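Local coordinates for protein VMB-1 (Vibrio alginolyticus, PDB 6JV4) that probably hydrolyses the beta-lactam ring of antibiotics, as a zinc-dependent metallo-beta-lactamase of subclass B1, at residues A[10-15]-A[62-67]; A[19-24]-A[39-44]; A[43-48]-A[129-134]; A[48-53]-A[74-79]. All blocks are in the same frame, centred on the assembly; numbering follows the deposited sequence.

From the N terminus, residues 10-15 are the first to be engaged: contact 1 closes a long loop by placing the edge strand 13-16 against helix 58-70. Nested inside that loop, contact 2 joins strands 21-30 and 36-45 as a hairpin. Contact 3 leaves from the end of strand 36-45 and reaches 129-134, so its loop crosses that of contact 1 and ties the larger sheet to the turn between two strands of the smaller one. Contact 4 is nested within contact 3, crosses contact 1, and pairs strands 48-52 and 74-79 on either side of helix 58-70 in the sequence. Contacts 2 and 4 meet where His-24 NE2 approaches Asp-53 O.

Contact 1 of 4, residues A[10-15]-A[62-67]; sequences KELKLK and KQLIEW
Leu-12, Leu-14 and Glu-11 meet Gln-63, Leu-64 and Trp-67 where the start of edge strand 13-16 and the loop leading into it pack against helix 58-70, an outer helix of the alpha-beta/beta-alpha sandwich common to metallo-beta-lactamases. Apolar packing does most of the work. Leu-12, with CG anti to the backbone N (chi1 177°), brings CD2 against the helix backbone, where it rests 3.8 Å from Leu-64 CB and 3.5 Å from the backbone N of Leu-64. Two residues further along, Leu-14 splits its two methyls between two partners: CD2 lies 3.8 Å from Leu-64 CD1, while CD1 goes to the indole. Leu-64 continues inward to His-24 and Met-51, so the strand and the helix share one apolar layer.

The polar contact lies at the N-terminal side of both segments. Gln-63, its chain extended, brings NE2 to Glu-11 OE1 at 2.8 Å in a nearly straight bond (175°). OE1 lies in the amide plane, but the two flat groups are turned 62° apart, and NE2 meets the anti side of OE1 from out of the carboxylate plane. Gln-63 OE1 is bonded to Thr-9 OG1, which also receives the backbone N of Glu-11 and Leu-12; both ends of the amide are therefore used, which probably fixes which way round it sits.

The CH-pi contact completes the set: Trp-67, edge-to-face with Tyr-22, receives Leu-14 CD1 over one face, 3.5 Å from the centroid of its five-membered ring.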
loop_
_atom_site.group_PDB
_atom_site.type_symbol
_atom_site.label_atom_id
_atom_site.label_comp_id
_atom_site.label_asym_id
_atom_site.label_seq_id
_atom_site.Cartn_x
_atom_site.Cartn_y
_atom_site.Cartn_z
ATOM N N LYS A 10 3.949 -13.889 15.655
ATOM C CA LYS A 10 4.735 -14.562 14.598
ATOM C C LYS A 10 4.242 -14.101 13.236
ATOM O O LYS A 10 4.985 -14.304 12.261
ATOM C CB LYS A 10 4.570 -16.084 14.634
ATOM C CG LYS A 10 5.096 -16.735 15.909
ATOM C CD LYS A 10 6.511 -16.346 16.198
ATOM C CE LYS A 10 7.180 -17.273 17.190
ATOM N NZ LYS A 10 8.180 -16.501 17.956
ATOM N N GLU A 11 3.087 -13.441 13.170
ATOM C CA GLU A 11 2.490 -13.063 11.858
ATOM C C GLU A 11 2.512 -11.541 11.672
ATOM O O GLU A 11 2.381 -11.129 10.516
ATOM C CB GLU A 11 1.048 -13.541 11.718
ATOM C CG GLU A 11 0.885 -15.059 11.744
ATOM C CD GLU A 11 1.061 -15.712 13.110
ATOM O OE1 GLU A 11 0.692 -15.109 14.108
ATOM O OE2 GLU A 11 1.586 -16.882 13.147
ATOM N N LEU A 12 2.597 -10.749 12.735
ATOM C CA LEU A 12 2.363 -9.280 12.611
ATOM C C LEU A 12 3.298 -8.521 13.534
ATOM O O LEU A 12 3.405 -8.893 14.718
ATOM C CB LEU A 12 0.908 -8.987 12.979
ATOM C CG LEU A 12 0.499 -7.506 12.979
ATOM C CD1 LEU A 12 0.513 -6.976 11.578
ATOM C CD2 LEU A 12 -0.891 -7.343 13.551
ATOM N N LYS A 13 3.880 -7.431 13.052
ATOM C CA LYS A 13 4.553 -6.422 13.883
ATOM C C LYS A 13 3.954 -5.048 13.573
ATOM O O LYS A 13 3.393 -4.833 12.467
ATOM C CB LYS A 13 6.051 -6.375 13.610
ATOM C CG LYS A 13 6.838 -7.516 14.230
ATOM C CD LYS A 13 8.322 -7.346 13.993
ATOM C CE LYS A 13 9.127 -8.475 14.567
ATOM N NZ LYS A 13 10.557 -8.111 14.537
ATOM N N LEU A 14 4.078 -4.128 14.517
ATOM C CA LEU A 14 3.600 -2.736 14.355
ATOM C C LEU A 14 4.727 -1.800 14.731
ATOM O O LEU A 14 5.457 -2.087 15.706
ATOM C CB LEU A 14 2.385 -2.493 15.243
ATOM C CG LEU A 14 1.077 -3.037 14.704
ATOM C CD1 LEU A 14 0.088 -3.231 15.833
ATOM C CD2 LEU A 14 0.517 -2.114 13.631
ATOM N N LYS A 15 4.951 -0.756 13.952
ATOM C CA LYS A 15 5.933 0.294 14.297
ATOM C C LYS A 15 5.163 1.598 14.300
ATOM O O LYS A 15 4.428 1.859 13.347
ATOM C CB LYS A 15 7.131 0.346 13.338
ATOM C CG LYS A 15 8.056 -0.867 13.462
ATOM C CD LYS A 15 8.923 -1.146 12.253
ATOM C CE LYS A 15 10.397 -0.824 12.351
ATOM N NZ LYS A 15 11.115 -1.549 11.261
ATOM N N LYS A 62 -6.494 -10.415 11.382
ATOM C CA LYS A 62 -7.342 -10.597 12.588
ATOM C C LYS A 62 -6.620 -10.022 13.810
ATOM O O LYS A 62 -7.269 -9.315 14.624
ATOM C CB LYS A 62 -7.650 -12.082 12.789
ATOM C CG LYS A 62 -8.649 -12.621 11.793
ATOM C CD LYS A 62 -8.984 -14.083 12.011
ATOM C CE LYS A 62 -10.025 -14.541 11.022
ATOM N NZ LYS A 62 -10.519 -15.901 11.341
ATOM N N GLN A 63 -5.310 -10.245 13.928
ATOM C CA GLN A 63 -4.515 -9.715 15.068
ATOM C C GLN A 63 -4.504 -8.179 15.015
ATOM O O GLN A 63 -4.609 -7.518 16.088
ATOM C CB GLN A 63 -3.102 -10.268 15.051
ATOM C CG GLN A 63 -3.053 -11.766 15.361
ATOM C CD GLN A 63 -1.767 -12.375 14.853
ATOM O OE1 GLN A 63 -0.863 -11.680 14.408
ATOM N NE2 GLN A 63 -1.645 -13.703 14.935
ATOM N N LEU A 64 -4.418 -7.621 13.802
ATOM C CA LEU A 64 -4.394 -6.146 13.657
ATOM C C LEU A 64 -5.749 -5.579 14.104
ATOM O O LEU A 64 -5.753 -4.547 14.814
ATOM C CB LEU A 64 -4.097 -5.766 12.206
ATOM C CG LEU A 64 -3.971 -4.260 11.967
ATOM C CD1 LEU A 64 -2.928 -3.635 12.880
ATOM C CD2 LEU A 64 -3.663 -3.972 10.499
ATOM N N ILE A 65 -6.848 -6.190 13.696
ATOM C CA ILE A 65 -8.214 -5.735 14.111
ATOM C C ILE A 65 -8.318 -5.813 15.639
ATOM O O ILE A 65 -8.800 -4.832 16.272
ATOM C CB ILE A 65 -9.285 -6.556 13.396
ATOM C CG1 ILE A 65 -9.353 -6.165 11.915
ATOM C CG2 ILE A 65 -10.658 -6.436 14.060
ATOM C CD1 ILE A 65 -10.067 -7.169 11.085
ATOM N N GLU A 66 -7.816 -6.881 16.248
ATOM C CA GLU A 66 -7.849 -7.025 17.741
ATOM C C GLU A 66 -7.067 -5.872 18.368
ATOM O O GLU A 66 -7.545 -5.272 19.362
ATOM C CB GLU A 66 -7.282 -8.379 18.197
ATOM C CG GLU A 66 -8.192 -9.548 17.899
ATOM C CD GLU A 66 -7.537 -10.929 17.823
ATOM O OE1 GLU A 66 -8.183 -11.858 17.239
ATOM O OE2 GLU A 66 -6.382 -11.091 18.338
ATOM N N TRP A 67 -5.878 -5.564 17.859
ATOM C CA TRP A 67 -5.016 -4.497 18.423
ATOM C C TRP A 67 -5.706 -3.152 18.309
ATOM O O TRP A 67 -5.694 -2.399 19.313
ATOM C CB TRP A 67 -3.665 -4.456 17.728
ATOM C CG TRP A 67 -2.769 -3.354 18.182
ATOM C CD1 TRP A 67 -1.889 -3.382 19.222
ATOM C CD2 TRP A 67 -2.583 -2.085 17.531
ATOM N NE1 TRP A 67 -1.177 -2.210 19.272
ATOM C CE2 TRP A 67 -1.594 -1.390 18.259
ATOM C CE3 TRP A 67 -3.188 -1.458 16.443
ATOM C CZ2 TRP A 67 -1.169 -0.108 17.908
ATOM C CZ3 TRP A 67 -2.780 -0.183 16.106
ATOM C CH2 TRP A 67 -1.797 0.485 16.837
#

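Contact 2 of 4, residues A[19-24]-A[39-44]; sequences DNVYQH and SGLVVI
Residues 21-24 run antiparallel to 39-44, with Tyr-22 opposite Val-42 and His-24 opposite Gly-40 as hydrogen-bonded pairs and Val-21 and Gln-23 opposite Val-43 and Leu-41 as non-hydrogen-bonded ones. Tyr-22 N gives a straight bond to Val-42 O (2.9 Å), and Val-42 N returns one to Tyr-22 O; past the end of the regular pairing, Ile-44 N still reaches Asn-20 O. In the other hydrogen-bonded pair Gly-40 N gives to His-24 O, while the bond from His-24 N to Gly-40 O is more bent (144°), its donor lying above the carbonyl plane.

His-24 chi1 (65°) sets CG between the backbone N and the carbonyl carbon, which lays the imidazole across the neighbouring strand: Gly-40 CA sits over one face, 3.6 Å from the ring centroid, and Val-42 CG2 lies at an edge. NE2 is held by Asp-53 O. On the same face of the sheet as His-24, Ile-44 CD1 touches Tyr-22 CE2 at 3.7 Å. On the opposite face, the extended Gln-23 carries NE2 to Ser-39 OG (2.9 Å), which lies in its amide plane.

Such pairing makes a beta hairpin of the larger sheet in the metallo-beta-lactamase sandwich, its Ser-39 side chain about 10 Å from a bound zinc.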
loop_
_atom_site.group_PDB
_atom_site.type_symbol
_atom_site.label_atom_id
_atom_site.label_comp_id
_atom_site.label_asym_id
_atom_site.label_seq_id
_atom_site.Cartn_x
_atom_site.Cartn_y
_atom_site.Cartn_z
ATOM N N ASP A 19 1.905 9.801 16.126
ATOM C CA ASP A 19 0.779 9.527 17.044
ATOM C C ASP A 19 -0.406 8.933 16.307
ATOM O O ASP A 19 -1.145 8.171 16.908
ATOM C CB ASP A 19 0.312 10.815 17.734
ATOM C CG ASP A 19 1.249 11.214 18.850
ATOM O OD1 ASP A 19 1.964 10.324 19.373
ATOM O OD2 ASP A 19 1.304 12.409 19.139
ATOM N N ASN A 20 -0.591 9.296 15.039
ATOM C CA ASN A 20 -1.807 8.890 14.295
ATOM C C ASN A 20 -1.476 7.813 13.234
ATOM O O ASN A 20 -2.387 7.469 12.502
ATOM C CB ASN A 20 -2.476 10.108 13.672
ATOM C CG ASN A 20 -2.967 11.055 14.747
ATOM O OD1 ASN A 20 -3.659 10.629 15.661
ATOM N ND2 ASN A 20 -2.573 12.316 14.666
ATOM N N VAL A 21 -0.208 7.428 13.062
ATOM C CA VAL A 21 0.182 6.563 11.913
ATOM C C VAL A 21 1.039 5.415 12.446
ATOM O O VAL A 21 2.158 5.689 12.939
ATOM C CB VAL A 21 0.898 7.365 10.807
ATOM C CG1 VAL A 21 1.200 6.507 9.586
ATOM C CG2 VAL A 21 0.059 8.559 10.339
ATOM N N TYR A 22 0.606 4.179 12.202
ATOM C CA TYR A 22 1.390 2.977 12.511
ATOM C C TYR A 22 1.670 2.237 11.211
ATOM O O TYR A 22 0.844 2.295 10.287
ATOM C CB TYR A 22 0.632 2.086 13.484
ATOM C CG TYR A 22 0.612 2.670 14.876
ATOM C CD1 TYR A 22 1.460 2.195 15.870
ATOM C CD2 TYR A 22 -0.270 3.693 15.180
ATOM C CE1 TYR A 22 1.421 2.725 17.157
ATOM C CE2 TYR A 22 -0.332 4.220 16.468
ATOM C CZ TYR A 22 0.526 3.745 17.440
ATOM O OH TYR A 22 0.445 4.291 18.698
ATOM N N GLN A 23 2.842 1.654 11.164
ATOM C CA GLN A 23 3.236 0.747 10.097
ATOM C C GLN A 23 2.896 -0.672 10.536
ATOM O O GLN A 23 3.480 -1.145 11.522
ATOM C CB GLN A 23 4.718 0.936 9.834
ATOM C CG GLN A 23 5.307 0.068 8.722
ATOM C CD GLN A 23 6.807 0.271 8.655
ATOM O OE1 GLN A 23 7.399 0.957 9.480
ATOM N NE2 GLN A 23 7.473 -0.299 7.673
ATOM N N HIS A 24 2.087 -1.397 9.786
ATOM C CA HIS A 24 1.882 -2.846 10.019
ATOM C C HIS A 24 2.792 -3.657 9.100
ATOM O O HIS A 24 3.022 -3.251 7.966
ATOM C CB HIS A 24 0.440 -3.299 9.883
ATOM C CG HIS A 24 -0.226 -3.201 8.551
ATOM N ND1 HIS A 24 -0.010 -4.136 7.515
ATOM C CD2 HIS A 24 -1.246 -2.398 8.155
ATOM C CE1 HIS A 24 -0.833 -3.820 6.508
ATOM N NE2 HIS A 24 -1.616 -2.790 6.897
ATOM N N SER A 39 4.835 -3.941 4.096
ATOM C CA SER A 39 4.294 -2.875 4.954
ATOM C C SER A 39 2.934 -2.393 4.452
ATOM O O SER A 39 2.750 -2.230 3.264
ATOM C CB SER A 39 5.209 -1.690 4.992
ATOM O OG SER A 39 6.467 -2.006 5.551
ATOM N N GLY A 40 2.059 -2.098 5.399
ATOM C CA GLY A 40 0.917 -1.198 5.158
ATOM C C GLY A 40 0.845 -0.223 6.315
ATOM O O GLY A 40 1.785 -0.233 7.178
ATOM N N LEU A 41 -0.245 0.516 6.416
ATOM C CA LEU A 41 -0.406 1.513 7.482
ATOM C C LEU A 41 -1.726 1.304 8.220
ATOM O O LEU A 41 -2.696 0.801 7.654
ATOM C CB LEU A 41 -0.289 2.942 6.964
ATOM C CG LEU A 41 1.006 3.305 6.218
ATOM C CD1 LEU A 41 0.916 4.742 5.769
ATOM C CD2 LEU A 41 2.237 3.129 7.095
ATOM N N VAL A 42 -1.744 1.825 9.430
ATOM C CA VAL A 42 -2.998 2.108 10.169
ATOM C C VAL A 42 -3.002 3.600 10.447
ATOM O O VAL A 42 -1.987 4.102 10.974
ATOM C CB VAL A 42 -3.119 1.312 11.467
ATOM C CG1 VAL A 42 -4.338 1.745 12.225
ATOM C CG2 VAL A 42 -3.142 -0.189 11.235
ATOM N N VAL A 43 -4.046 4.264 9.995
ATOM C CA VAL A 43 -4.205 5.726 10.178
ATOM C C VAL A 43 -5.348 5.934 11.156
ATOM O O VAL A 43 -6.478 5.419 10.931
ATOM C CB VAL A 43 -4.386 6.465 8.849
ATOM C CG1 VAL A 43 -4.534 7.974 9.061
ATOM C CG2 VAL A 43 -3.226 6.179 7.925
ATOM N N ILE A 44 -5.058 6.732 12.182
ATOM C CA ILE A 44 -6.024 7.004 13.287
ATOM C C ILE A 44 -6.513 8.437 13.109
ATOM O O ILE A 44 -5.660 9.347 12.978
ATOM C CB ILE A 44 -5.369 6.792 14.656
ATOM C CG1 ILE A 44 -4.874 5.359 14.828
ATOM C CG2 ILE A 44 -6.321 7.194 15.797
ATOM C CD1 ILE A 44 -3.908 5.204 15.946
#

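Contact 3 of 4, residues A[43-48]-A[129-134]; sequences VINGTE and EFIDGV
Val-43 and Asn-45, at the end of strand 36-45, where Asn-45 also begins a type II' beta turn to Glu-48, pack onto Ile-131 and Val-134, in the bend between strands 127-129 and 135-138. The contact thus joins the two sheets of the metallo-beta-lactamase sandwich near one end, and the bend itself contains a classic beta bulge, Phe-130 and Ile-131 both facing Ala-135.

Methyl packing dominates. Val-43 CG1, anti to the backbone N (chi1 -179°), slips past Val-134 CG1 at 3.6 Å, the two side chains running in opposite directions, and also touches Ile-131 CD1 at 3.8 Å. Two residues along the strand, Asn-45 enters from the same side. Its amide straddles the other methyls: ND2 is 3.7 Å from Ile-131 CG2, and OD1 is 3.9 Å from Val-134 CG2. The carboxamide meets only carbon here, by van der Waals contact. Ile-131 also touches His-50, and Val-134 touches Asn-155, linking the patch to neighbouring elements.

What shapes the 129-134 side is polar. Val-134 N bonds back to Ile-131 O at 2.8 Å, closing the tight turn that presents both apolar residues. Glu-129 spans the turn with its carboxylate: OE2 holds Ser-136 OG, while OE1 receives Gly-133 N at 3.1 Å (164°).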
loop_
_atom_site.group_PDB
_atom_site.type_symbol
_atom_site.label_atom_id
_atom_site.label_comp_id
_atom_site.label_asym_id
_atom_site.label_seq_id
_atom_site.Cartn_x
_atom_site.Cartn_y
_atom_site.Cartn_z
ATOM N N VAL A 43 -4.046 4.264 9.995
ATOM C CA VAL A 43 -4.205 5.726 10.178
ATOM C C VAL A 43 -5.348 5.934 11.156
ATOM O O VAL A 43 -6.478 5.419 10.931
ATOM C CB VAL A 43 -4.386 6.465 8.849
ATOM C CG1 VAL A 43 -4.534 7.974 9.061
ATOM C CG2 VAL A 43 -3.226 6.179 7.925
ATOM N N ILE A 44 -5.058 6.732 12.182
ATOM C CA ILE A 44 -6.024 7.004 13.287
ATOM C C ILE A 44 -6.513 8.437 13.109
ATOM O O ILE A 44 -5.660 9.347 12.978
ATOM C CB ILE A 44 -5.369 6.792 14.656
ATOM C CG1 ILE A 44 -4.874 5.359 14.828
ATOM C CG2 ILE A 44 -6.321 7.194 15.797
ATOM C CD1 ILE A 44 -3.908 5.204 15.946
ATOM N N ASN A 45 -7.838 8.593 13.125
ATOM C CA ASN A 45 -8.573 9.866 12.986
ATOM C C ASN A 45 -9.626 9.912 14.108
ATOM O O ASN A 45 -10.699 9.316 13.954
ATOM C CB ASN A 45 -9.183 10.004 11.589
ATOM C CG ASN A 45 -9.844 11.339 11.343
ATOM O OD1 ASN A 45 -9.309 12.339 11.777
ATOM N ND2 ASN A 45 -10.967 11.376 10.643
ATOM N N GLY A 46 -9.275 10.580 15.213
ATOM C CA GLY A 46 -10.076 10.616 16.453
ATOM C C GLY A 46 -10.190 9.223 17.007
ATOM O O GLY A 46 -9.130 8.673 17.390
ATOM N N THR A 47 -11.390 8.650 17.037
ATOM C CA THR A 47 -11.602 7.275 17.553
ATOM C C THR A 47 -11.753 6.290 16.396
ATOM O O THR A 47 -12.092 5.145 16.684
ATOM C CB THR A 47 -12.799 7.168 18.501
ATOM O OG1 THR A 47 -13.947 7.597 17.783
ATOM C CG2 THR A 47 -12.572 7.982 19.753
ATOM N N GLU A 48 -11.566 6.741 15.154
ATOM C CA GLU A 48 -11.725 5.844 13.987
ATOM C C GLU A 48 -10.330 5.472 13.476
ATOM O O GLU A 48 -9.423 6.299 13.483
ATOM C CB GLU A 48 -12.575 6.505 12.913
ATOM C CG GLU A 48 -13.951 6.905 13.430
ATOM C CD GLU A 48 -14.800 7.591 12.379
ATOM O OE1 GLU A 48 -14.237 8.279 11.499
ATOM O OE2 GLU A 48 -16.031 7.455 12.473
ATOM N N GLU A 129 -10.325 11.513 -1.706
ATOM C CA GLU A 129 -10.146 11.748 -0.264
ATOM C C GLU A 129 -10.602 10.518 0.491
ATOM O O GLU A 129 -11.817 10.295 0.672
ATOM C CB GLU A 129 -10.888 13.016 0.183
ATOM C CG GLU A 129 -10.163 14.282 -0.168
ATOM C CD GLU A 129 -8.859 14.481 0.598
ATOM O OE1 GLU A 129 -8.880 14.924 1.812
ATOM O OE2 GLU A 129 -7.826 14.198 -0.016
ATOM N N PHE A 130 -9.667 9.644 0.835
ATOM C CA PHE A 130 -9.989 8.397 1.566
ATOM C C PHE A 130 -10.384 8.720 3.027
ATOM O O PHE A 130 -11.304 8.098 3.587
ATOM C CB PHE A 130 -8.803 7.445 1.446
ATOM C CG PHE A 130 -8.896 6.265 2.366
ATOM C CD1 PHE A 130 -9.974 5.390 2.268
ATOM C CD2 PHE A 130 -7.847 5.938 3.211
ATOM C CE1 PHE A 130 -10.057 4.291 3.108
ATOM C CE2 PHE A 130 -7.925 4.830 4.029
ATOM C CZ PHE A 130 -9.021 3.995 3.971
ATOM N N ILE A 131 -9.666 9.629 3.663
ATOM C CA ILE A 131 -10.012 10.165 5.003
ATOM C C ILE A 131 -9.960 11.684 4.861
ATOM O O ILE A 131 -8.892 12.239 4.585
ATOM C CB ILE A 131 -9.079 9.668 6.127
ATOM C CG1 ILE A 131 -8.815 8.157 6.066
ATOM C CG2 ILE A 131 -9.631 10.103 7.492
ATOM C CD1 ILE A 131 -7.667 7.669 6.943
ATOM N N ASP A 132 -11.090 12.350 5.059
ATOM C CA ASP A 132 -11.199 13.816 4.815
ATOM C C ASP A 132 -10.117 14.572 5.595
ATOM O O ASP A 132 -10.106 14.492 6.822
ATOM C CB ASP A 132 -12.609 14.312 5.153
ATOM C CG ASP A 132 -13.649 13.877 4.128
ATOM O OD1 ASP A 132 -13.261 13.562 2.960
ATOM O OD2 ASP A 132 -14.850 13.865 4.478
ATOM N N GLY A 133 -9.225 15.255 4.872
ATOM C CA GLY A 133 -8.144 16.098 5.425
ATOM C C GLY A 133 -6.948 15.295 5.923
ATOM O O GLY A 133 -6.033 15.909 6.537
ATOM N N VAL A 134 -6.971 13.967 5.778
ATOM C CA VAL A 134 -5.991 13.083 6.480
ATOM C C VAL A 134 -5.282 12.170 5.473
ATOM O O VAL A 134 -4.121 11.872 5.699
ATOM C CB VAL A 134 -6.688 12.256 7.570
ATOM C CG1 VAL A 134 -5.764 11.275 8.276
ATOM C CG2 VAL A 134 -7.302 13.213 8.584
#

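Contact 4 of 4, residues A[48-53]-A[74-79]; sequences EAHMID and TIKSAV
His-50 and Ser-77 supply the polar side-chain bond between the parallel strands 48-52 and 74-79: ND1 and OG are 2.8 Å apart, and OG lies at the imidazole edge in the ring plane. Ser-77 OG lies between its backbone N and carbonyl carbon (chi1 71°), which brings it to ND1. Beside them, Lys-76 CB lies 3.6 Å from His-50 CE1, and the aliphatic part of Lys-76 runs across Glu-48, its CG 3.5 Å from Glu-48 CD; the charged ends form only a long, weak ion pair.

On the other face, Met-51 CB meets Ala-78 CB at 3.7 Å, and Met-51 CG and CE both touch Ile-75 CD1. Helix 58-70 packs on this face: Leu-64 and Ile-65 touch Met-51, Ile-68 touches Ala-49 and Glu-69 touches Ile-75.

Backbone bonds position all of this. Ala-49 N bonds to Thr-74 O and Ala-49 O accepts Lys-76 N; beyond, Met-51 O accepts Val-79 N and Met-51 N bonds to Ser-77 O. Between the pairs Ala-49/Ile-75 and Met-51/Ala-78 strand 74-79 has one residue more than its partner, consistent with a beta bulge opposite His-50. Asp-53 N then makes a nearly straight bond to Val-79 O at 2.8 Å (176°). Asp-53 OD1 is held by Thr-81 OG1.

The strands form the beta-alpha-beta unit with helix 58-70. Ser-77 N, in the irregular part, is buried without a partner, probably a consequence of the extra residue, whereas Asp-53, its side chain about 5 Å from that of the zinc ligand His-82, is gripped at its N and OD1, consistent with a firm second shell beside the metal site.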
loop_
_atom_site.group_PDB
_atom_site.type_symbol
_atom_site.label_atom_id
_atom_site.label_comp_id
_atom_site.label_asym_id
_atom_site.label_seq_id
_atom_site.Cartn_x
_atom_site.Cartn_y
_atom_site.Cartn_z
ATOM N N GLU A 48 -11.566 6.741 15.154
ATOM C CA GLU A 48 -11.725 5.844 13.987
ATOM C C GLU A 48 -10.330 5.472 13.476
ATOM O O GLU A 48 -9.423 6.299 13.483
ATOM C CB GLU A 48 -12.575 6.505 12.913
ATOM C CG GLU A 48 -13.951 6.905 13.430
ATOM C CD GLU A 48 -14.800 7.591 12.379
ATOM O OE1 GLU A 48 -14.237 8.279 11.499
ATOM O OE2 GLU A 48 -16.031 7.455 12.473
ATOM N N ALA A 49 -10.179 4.227 13.069
ATOM C CA ALA A 49 -8.926 3.751 12.459
ATOM C C ALA A 49 -9.230 3.266 11.055
ATOM O O ALA A 49 -10.358 2.799 10.759
ATOM C CB ALA A 49 -8.330 2.616 13.254
ATOM N N HIS A 50 -8.178 3.290 10.239
ATOM C CA HIS A 50 -8.286 2.951 8.814
ATOM C C HIS A 50 -7.050 2.176 8.409
ATOM O O HIS A 50 -5.961 2.524 8.882
ATOM C CB HIS A 50 -8.418 4.225 8.009
ATOM C CG HIS A 50 -9.557 5.089 8.427
ATOM N ND1 HIS A 50 -10.776 5.017 7.799
ATOM C CD2 HIS A 50 -9.651 6.068 9.354
ATOM C CE1 HIS A 50 -11.583 5.936 8.332
ATOM N NE2 HIS A 50 -10.917 6.587 9.266
ATOM N N MET A 51 -7.219 1.140 7.613
ATOM C CA MET A 51 -6.063 0.375 7.078
ATOM C C MET A 51 -5.707 0.864 5.686
ATOM O O MET A 51 -6.625 1.083 4.850
ATOM C CB MET A 51 -6.361 -1.126 6.996
ATOM C CG MET A 51 -6.541 -1.750 8.289
ATOM S SD MET A 51 -6.732 -3.558 7.971
ATOM C CE MET A 51 -7.519 -3.964 9.522
ATOM N N ILE A 52 -4.412 0.923 5.400
ATOM C CA ILE A 52 -3.856 1.065 4.047
ATOM C C ILE A 52 -3.123 -0.252 3.770
ATOM O O ILE A 52 -2.104 -0.471 4.423
ATOM C CB ILE A 52 -2.961 2.313 3.934
ATOM C CG1 ILE A 52 -3.766 3.593 4.232
ATOM C CG2 ILE A 52 -2.315 2.344 2.562
ATOM C CD1 ILE A 52 -2.891 4.807 4.285
ATOM N N ASP A 53 -3.727 -1.087 2.931
ATOM C CA ASP A 53 -3.352 -2.496 2.679
ATOM C C ASP A 53 -3.729 -3.339 3.911
ATOM O O ASP A 53 -3.723 -2.851 5.047
ATOM C CB ASP A 53 -1.907 -2.669 2.230
ATOM C CG ASP A 53 -1.603 -2.166 0.819
ATOM O OD1 ASP A 53 -2.554 -1.656 0.109
ATOM O OD2 ASP A 53 -0.443 -2.430 0.370
ATOM N N THR A 74 -12.492 2.190 16.583
ATOM C CA THR A 74 -13.380 1.514 15.613
ATOM C C THR A 74 -12.645 1.421 14.263
ATOM O O THR A 74 -12.256 2.476 13.718
ATOM C CB THR A 74 -14.687 2.273 15.409
ATOM O OG1 THR A 74 -15.275 2.289 16.706
ATOM C CG2 THR A 74 -15.654 1.597 14.469
ATOM N N ILE A 75 -12.530 0.219 13.720
ATOM C CA ILE A 75 -11.960 0.052 12.358
ATOM C C ILE A 75 -13.066 0.389 11.354
ATOM O O ILE A 75 -14.015 -0.404 11.195
ATOM C CB ILE A 75 -11.314 -1.342 12.226
ATOM C CG1 ILE A 75 -10.923 -1.607 10.767
ATOM C CG2 ILE A 75 -12.207 -2.459 12.782
ATOM C CD1 ILE A 75 -9.811 -0.748 10.273
ATOM N N LYS A 76 -12.948 1.541 10.706
ATOM C CA LYS A 76 -13.976 2.169 9.840
ATOM C C LYS A 76 -13.834 1.713 8.392
ATOM O O LYS A 76 -14.856 1.469 7.709
ATOM C CB LYS A 76 -13.893 3.701 9.860
ATOM C CG LYS A 76 -14.711 4.338 10.970
ATOM C CD LYS A 76 -16.207 4.086 10.817
ATOM C CE LYS A 76 -17.012 4.620 11.980
ATOM N NZ LYS A 76 -18.462 4.398 11.768
ATOM N N SER A 77 -12.617 1.688 7.874
ATOM C CA SER A 77 -12.485 1.363 6.441
ATOM C C SER A 77 -11.053 0.958 6.153
ATOM O O SER A 77 -10.201 1.183 6.977
ATOM C CB SER A 77 -12.915 2.513 5.575
ATOM O OG SER A 77 -11.964 3.585 5.641
ATOM N N ALA A 78 -10.854 0.355 4.987
ATOM C CA ALA A 78 -9.521 0.022 4.469
ATOM C C ALA A 78 -9.489 0.428 3.008
ATOM O O ALA A 78 -10.523 0.301 2.299
ATOM C CB ALA A 78 -9.242 -1.436 4.628
ATOM N N VAL A 79 -8.313 0.823 2.533
ATOM C CA VAL A 79 -8.057 1.015 1.094
ATOM C C VAL A 79 -6.950 0.042 0.697
ATOM O O VAL A 79 -6.005 -0.187 1.497
ATOM C CB VAL A 79 -7.678 2.462 0.730
ATOM C CG1 VAL A 79 -6.397 2.926 1.416
ATOM C CG2 VAL A 79 -7.579 2.654 -0.776
#